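Local coordinates for MutT/nudix family protein (Shewanella oneidensis, PDB 3GZ5) that regulates transcription of NAD metabolism genes in response to ADP-ribose, probably pairing a Nudix domain for the nucleotide with a winged helix-turn-helix domain for DNA, at residues S114-A117 / C118-I122; W130-L133 / A134-L137. One frame throughout, in Å; residues are numbered along the deposited sequence.

Both contacts are local turns of the Nudix domain, met in series along the chain, with centres about 17 Å apart. Contact 1, residues 114-122, is a surface turn built on the short, loosely formed helix 116-119, and its chemistry is mixed: a tyrosine ring, an amide nearly parallel to it at its hydroxyl end and a backbone carbonyl, I122 O, that binds sodium. Contact 2, residues 130-137, is partly buried; there strand 128-132 runs into helix 133-136, two straight backbone bonds start the helix and mostly apolar side chains do the packing. W130 joins them, its indole packing against Y115, C118 and Q119; the closest approach is 3.3 Å, from Q119 NE2 to W130 CD1.

Contact 1: residues S114-A117 / C118-I122; sequences SYQA and CQIQI. With NA (sodium ion), chain D.
The phenol ring of Y115 is overlapped by the side chain of Q119, four residues on, in the short, loosely formed helix 116-119 of the Nudix domain that Y115 leads into. Q119 CB sits over one ring face, displaced from the ring centre, in a CH-pi contact 4.0 Å from the Y115 ring centroid. From there the glutamine bends at chi2 (65°), which brings its amide almost parallel to the ring, the planes only 8° apart. The amide lies by the CZ-OH end of the tyrosine: Q119 NE2 is 3.5 Å from Y115 CZ, and Q119 CD comes to 3.2 Å from Y115 OH. The backbones of the same two residues are tied as well: Q119 N donates to Y115 O at 3.0 Å. H33 stacks on the Y115 ring, and W130 of strand 128-132 meets it at an angle.

Ahead of the turn, S114 OG takes a weak capping bond from A117 N at 3.4 Å. On the exposed side Q116, bent at chi2, reaches across to I120, its OE1 3.3 Å from I120 CG2. The C118 side chain is buried, against V82, M113 and W130. Beyond the helix the chain turns again, with Q121 N bonded to C118 O, and reaches the metal site completed by the carbonyls of V125 and V128: I122 O binds the sodium ion at 2.2 Å.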
ATOM      1  N   SER B 114       6.234 -14.761 -15.408  1.00 45.70           N
ATOM      2  CA  SER B 114       5.893 -15.213 -16.752  1.00 47.81           C
ATOM      3  C   SER B 114       5.215 -16.582 -16.715  1.00 48.96           C
ATOM      4  O   SER B 114       5.534 -17.450 -15.894  1.00 48.38           O
ATOM      5  CB  SER B 114       7.116 -15.251 -17.660  1.00 47.32           C
ATOM      6  OG  SER B 114       7.733 -16.518 -17.568  1.00 48.56           O
ATOM      7  N   TYR B 115       4.282 -16.761 -17.633  1.00 51.26           N
ATOM      8  CA  TYR B 115       3.508 -17.989 -17.765  1.00 53.52           C
ATOM      9  C   TYR B 115       4.327 -19.280 -17.944  1.00 54.90           C
ATOM     10  O   TYR B 115       4.040 -20.263 -17.271  1.00 55.17           O
ATOM     11  CB  TYR B 115       2.490 -17.805 -18.895  1.00 53.22           C
ATOM     12  CG  TYR B 115       1.638 -19.006 -19.198  1.00 54.60           C
ATOM     13  CD1 TYR B 115       0.453 -19.236 -18.502  1.00 55.32           C
ATOM     14  CD2 TYR B 115       1.997 -19.901 -20.212  1.00 55.50           C
ATOM     15  CE1 TYR B 115      -0.344 -20.328 -18.796  1.00 55.26           C
ATOM     16  CE2 TYR B 115       1.204 -21.002 -20.508  1.00 55.98           C
ATOM     17  CZ  TYR B 115       0.041 -21.208 -19.802  1.00 54.57           C
ATOM     18  OH  TYR B 115      -0.750 -22.287 -20.110  1.00 54.53           O
ATOM     19  N   GLN B 116       5.338 -19.282 -18.819  1.00 57.34           N
ATOM     20  CA  GLN B 116       6.092 -20.525 -19.119  1.00 60.11           C
ATOM     21  C   GLN B 116       7.193 -20.863 -18.101  1.00 61.35           C
ATOM     22  O   GLN B 116       7.708 -21.984 -18.088  1.00 61.61           O
ATOM     23  CB  GLN B 116       6.665 -20.533 -20.544  1.00 60.55           C
ATOM     24  CG  GLN B 116       5.746 -21.183 -21.627  1.00 63.53           C
ATOM     25  CD  GLN B 116       5.435 -22.678 -21.381  1.00 66.69           C
ATOM     26  OE1 GLN B 116       6.296 -23.456 -20.928  1.00 66.23           O
ATOM     27  NE2 GLN B 116       4.190 -23.079 -21.689  1.00 67.32           N
ATOM     28  N   ALA B 117       7.538 -19.902 -17.245  1.00 62.81           N
ATOM     29  CA  ALA B 117       8.457 -20.153 -16.133  1.00 64.03           C
ATOM     30  C   ALA B 117       7.933 -21.251 -15.201  1.00 65.00           C
ATOM     31  O   ALA B 117       8.719 -21.949 -14.557  1.00 65.04           O
ATOM     32  CB  ALA B 117       8.711 -18.874 -15.354  1.00 63.90           C
ATOM     33  N   CYS B 118       6.611 -21.425 -15.158  1.00 66.38           N
ATOM     34  CA  CYS B 118       6.000 -22.378 -14.236  1.00 67.66           C
ATOM     35  C   CYS B 118       4.873 -23.260 -14.795  1.00 69.42           C
ATOM     36  O   CYS B 118       4.469 -24.209 -14.117  1.00 69.54           O
ATOM     37  CB  CYS B 118       5.451 -21.633 -13.034  1.00 67.84           C
ATOM     38  SG  CYS B 118       3.803 -21.054 -13.326  1.00 65.01           S
ATOM     39  N   GLN B 119       4.340 -22.937 -15.983  1.00 71.15           N
ATOM     40  CA  GLN B 119       3.394 -23.831 -16.685  1.00 72.82           C
ATOM     41  C   GLN B 119       4.047 -25.181 -17.005  1.00 73.70           C
ATOM     42  O   GLN B 119       3.362 -26.208 -17.090  1.00 73.87           O
ATOM     43  CB  GLN B 119       2.843 -23.188 -17.964  1.00 73.07           C
ATOM     44  CG  GLN B 119       1.871 -24.077 -18.779  1.00 74.82           C
ATOM     45  CD  GLN B 119       0.547 -24.412 -18.052  1.00 76.76           C
ATOM     46  OE1 GLN B 119      -0.035 -25.479 -18.269  1.00 76.91           O
ATOM     47  NE2 GLN B 119       0.072 -23.499 -17.206  1.00 76.84           N
ATOM     48  N   ILE B 120       5.370 -25.157 -17.181  1.00 74.77           N
ATOM     49  CA  ILE B 120       6.202 -26.373 -17.243  1.00 75.81           C
ATOM     50  C   ILE B 120       6.151 -27.267 -15.973  1.00 76.17           C
ATOM     51  O   ILE B 120       6.479 -28.454 -16.042  1.00 76.43           O
ATOM     52  CB  ILE B 120       7.695 -26.028 -17.566  1.00 75.90           C
ATOM     53  CG1 ILE B 120       8.220 -24.908 -16.646  1.00 76.12           C
ATOM     54  CG2 ILE B 120       7.868 -25.683 -19.063  1.00 76.60           C
ATOM     55  CD1 ILE B 120       9.747 -24.819 -16.541  1.00 76.65           C
ATOM     56  N   GLN B 121       5.748 -26.696 -14.832  1.00 76.60           N
ATOM     57  CA  GLN B 121       5.771 -27.396 -13.526  1.00 76.86           C
ATOM     58  C   GLN B 121       4.391 -27.470 -12.869  1.00 76.84           C
ATOM     59  O   GLN B 121       4.301 -27.715 -11.655  1.00 76.96           O
ATOM     60  CB  GLN B 121       6.749 -26.696 -12.557  1.00 76.78           C
ATOM     61  CG  GLN B 121       8.214 -26.658 -13.008  1.00 77.46           C
ATOM     62  CD  GLN B 121       8.840 -25.266 -12.879  1.00 78.54           C
ATOM     63  OE1 GLN B 121       8.158 -24.299 -12.553  1.00 79.49           O
ATOM     64  NE2 GLN B 121      10.140 -25.162 -13.144  1.00 78.06           N
ATOM     65  N   ILE B 122       3.337 -27.285 -13.674  1.00 76.77           N
ATOM     66  CA  ILE B 122       1.975 -26.985 -13.193  1.00 76.79           C
ATOM     67  C   ILE B 122       0.895 -27.648 -14.065  1.00 76.72           C
ATOM     68  O   ILE B 122      -0.305 -27.636 -13.733  1.00 75.59           O
ATOM     69  CB  ILE B 122       1.728 -25.439 -13.164  1.00 77.03           C
ATOM     70  CG1 ILE B 122       0.947 -25.008 -11.930  1.00 77.47           C
ATOM     71  CG2 ILE B 122       1.013 -24.949 -14.422  1.00 77.64           C
ATOM     72  CD1 ILE B 122       0.895 -23.514 -11.792  1.00 77.36           C
TER
HETATM   73 NA    NA D 238      -2.474 -27.595 -13.152  1.00 72.87          NA

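Contact 2: residues W130-L133 / A134-L137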
ATOM      1  N   TRP B 130      -3.832 -21.927 -13.794  1.00 61.55           N
ATOM      2  CA  TRP B 130      -3.955 -20.560 -14.310  1.00 59.81           C
ATOM      3  C   TRP B 130      -5.347 -20.357 -14.892  1.00 59.78           C
ATOM      4  O   TRP B 130      -5.741 -21.061 -15.828  1.00 59.45           O
ATOM      5  CB  TRP B 130      -2.946 -20.303 -15.418  1.00 58.34           C
ATOM      6  CG  TRP B 130      -1.527 -20.087 -14.990  1.00 57.94           C
ATOM      7  CD1 TRP B 130      -0.471 -20.895 -15.257  1.00 56.51           C
ATOM      8  CD2 TRP B 130      -1.005 -18.971 -14.246  1.00 56.13           C
ATOM      9  NE1 TRP B 130       0.679 -20.366 -14.723  1.00 57.15           N
ATOM     10  CE2 TRP B 130       0.377 -19.186 -14.094  1.00 56.93           C
ATOM     11  CE3 TRP B 130      -1.575 -17.814 -13.693  1.00 54.37           C
ATOM     12  CZ2 TRP B 130       1.209 -18.281 -13.418  1.00 55.96           C
ATOM     13  CZ3 TRP B 130      -0.755 -16.926 -13.019  1.00 55.32           C
ATOM     14  CH2 TRP B 130       0.625 -17.166 -12.887  1.00 55.52           C
ATOM     15  N   TRP B 131      -6.079 -19.384 -14.354  1.00 59.99           N
ATOM     16  CA  TRP B 131      -7.425 -19.073 -14.812  1.00 59.96           C
ATOM     17  C   TRP B 131      -7.509 -17.710 -15.491  1.00 59.38           C
ATOM     18  O   TRP B 131      -6.979 -16.741 -14.967  1.00 58.75           O
ATOM     19  CB  TRP B 131      -8.393 -19.079 -13.638  1.00 60.91           C
ATOM     20  CG  TRP B 131      -8.672 -20.433 -13.080  1.00 62.24           C
ATOM     21  CD1 TRP B 131      -8.016 -21.056 -12.052  1.00 63.10           C
ATOM     22  CD2 TRP B 131      -9.695 -21.332 -13.509  1.00 63.80           C
ATOM     23  NE1 TRP B 131      -8.565 -22.293 -11.822  1.00 63.87           N
ATOM     24  CE2 TRP B 131      -9.601 -22.488 -12.698  1.00 64.46           C
ATOM     25  CE3 TRP B 131     -10.689 -21.275 -14.507  1.00 63.90           C
ATOM     26  CZ2 TRP B 131     -10.463 -23.585 -12.855  1.00 64.01           C
ATOM     27  CZ3 TRP B 131     -11.545 -22.358 -14.658  1.00 63.50           C
ATOM     28  CH2 TRP B 131     -11.421 -23.499 -13.842  1.00 63.74           C
ATOM     29  N   PRO B 132      -8.197 -17.627 -16.654  1.00 59.10           N
ATOM     30  CA  PRO B 132      -8.502 -16.318 -17.240  1.00 59.07           C
ATOM     31  C   PRO B 132      -9.216 -15.416 -16.235  1.00 59.01           C
ATOM     32  O   PRO B 132     -10.184 -15.831 -15.586  1.00 58.87           O
ATOM     33  CB  PRO B 132      -9.428 -16.666 -18.412  1.00 58.76           C
ATOM     34  CG  PRO B 132      -9.006 -18.024 -18.814  1.00 58.37           C
ATOM     35  CD  PRO B 132      -8.712 -18.719 -17.500  1.00 59.17           C
ATOM     36  N   LEU B 133      -8.720 -14.198 -16.083  1.00 59.44           N
ATOM     37  CA  LEU B 133      -9.297 -13.287 -15.111  1.00 60.32           C
ATOM     38  C   LEU B 133     -10.811 -13.150 -15.299  1.00 61.26           C
ATOM     39  O   LEU B 133     -11.559 -13.179 -14.320  1.00 61.51           O
ATOM     40  CB  LEU B 133      -8.614 -11.925 -15.167  1.00 59.95           C
ATOM     41  CG  LEU B 133      -9.156 -10.833 -14.248  1.00 58.97           C
ATOM     42  CD1 LEU B 133      -9.045 -11.224 -12.763  1.00 57.70           C
ATOM     43  CD2 LEU B 133      -8.400  -9.570 -14.534  1.00 58.65           C
ATOM     44  N   ALA B 134     -11.253 -13.013 -16.550  1.00 62.34           N
ATOM     45  CA  ALA B 134     -12.678 -12.858 -16.869  1.00 63.01           C
ATOM     46  C   ALA B 134     -13.497 -14.009 -16.311  1.00 63.59           C
ATOM     47  O   ALA B 134     -14.546 -13.787 -15.708  1.00 63.69           O
ATOM     48  CB  ALA B 134     -12.882 -12.738 -18.367  1.00 63.40           C
ATOM     49  N   ASP B 135     -13.003 -15.234 -16.502  1.00 64.18           N
ATOM     50  CA  ASP B 135     -13.587 -16.426 -15.887  1.00 65.16           C
ATOM     51  C   ASP B 135     -13.651 -16.352 -14.360  1.00 65.59           C
ATOM     52  O   ASP B 135     -14.679 -16.683 -13.760  1.00 65.87           O
ATOM     53  CB  ASP B 135     -12.791 -17.672 -16.277  1.00 65.42           C
ATOM     54  CG  ASP B 135     -12.950 -18.040 -17.742  1.00 66.33           C
ATOM     55  OD1 ASP B 135     -13.397 -17.172 -18.535  1.00 64.73           O
ATOM     56  OD2 ASP B 135     -12.608 -19.203 -18.084  1.00 67.04           O
ATOM     57  N   VAL B 136     -12.538 -15.944 -13.746  1.00 65.54           N
ATOM     58  CA  VAL B 136     -12.426 -15.819 -12.291  1.00 65.49           C
ATOM     59  C   VAL B 136     -13.472 -14.855 -11.720  1.00 65.86           C
ATOM     60  O   VAL B 136     -14.122 -15.151 -10.719  1.00 65.73           O
ATOM     61  CB  VAL B 136     -10.977 -15.400 -11.895  1.00 65.24           C
ATOM     62  CG1 VAL B 136     -10.915 -14.807 -10.492  1.00 64.75           C
ATOM     63  CG2 VAL B 136     -10.052 -16.580 -12.026  1.00 64.58           C
ATOM     64  N   LEU B 137     -13.643 -13.712 -12.374  1.00 66.54           N
ATOM     65  CA  LEU B 137     -14.622 -12.715 -11.944  1.00 67.64           C
ATOM     66  C   LEU B 137     -16.087 -13.214 -11.934  1.00 68.26           C
ATOM     67  O   LEU B 137     -16.958 -12.571 -11.336  1.00 68.57           O
ATOM     68  CB  LEU B 137     -14.485 -11.427 -12.770  1.00 67.48           C
ATOM     69  CG  LEU B 137     -13.129 -10.705 -12.794  1.00 67.62           C
ATOM     70  CD1 LEU B 137     -13.215  -9.462 -13.675  1.00 68.07           C
ATOM     71  CD2 LEU B 137     -12.625 -10.333 -11.391  1.00 67.07           C
TER
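W131 and V136 touch most closely at the foot of the indole: V136 CG2 comes within 3.4 Å of W131 CB, a tight apolar touch between the end of the strand and the first turn of the helix. V136 holds CG1 anti to its backbone N (chi1 161°), which swings CG2 back to the tryptophan. The W131 indole itself meets W53 edge-to-face.

On the more exposed side, P132 and D135 cross at a slant, the carboxylate lying by the pyrrolidine ring. D135 CG is 3.8 Å from P132 CB, and OD2 of D135 approaches P132 CG and CD, a van der Waals contact without a polar bond. L133 and L137, one turn apart, cross in a similar way, with L133 CD1 3.9 Å from L137 CD2. Both leucines, like V136, pack against helix 145-162, L133 touching I149 and R153 and L137 touching L146.

Two backbone bonds hold this first turn together. P132, at the N-cap position, takes the V136 N-H on its O, with V136 N 3.0 Å from P132 O, and L133 O takes the N-H of L137, its N 2.9 Å away; both bonds are close to straight. The result is a strand-to-helix junction of the Nudix fold, where strand 128-132 turns straight into a short helix whose apolar side chains pack on helix 145-162, V136 also reaching V39 of the neighbouring antiparallel strand 36-43.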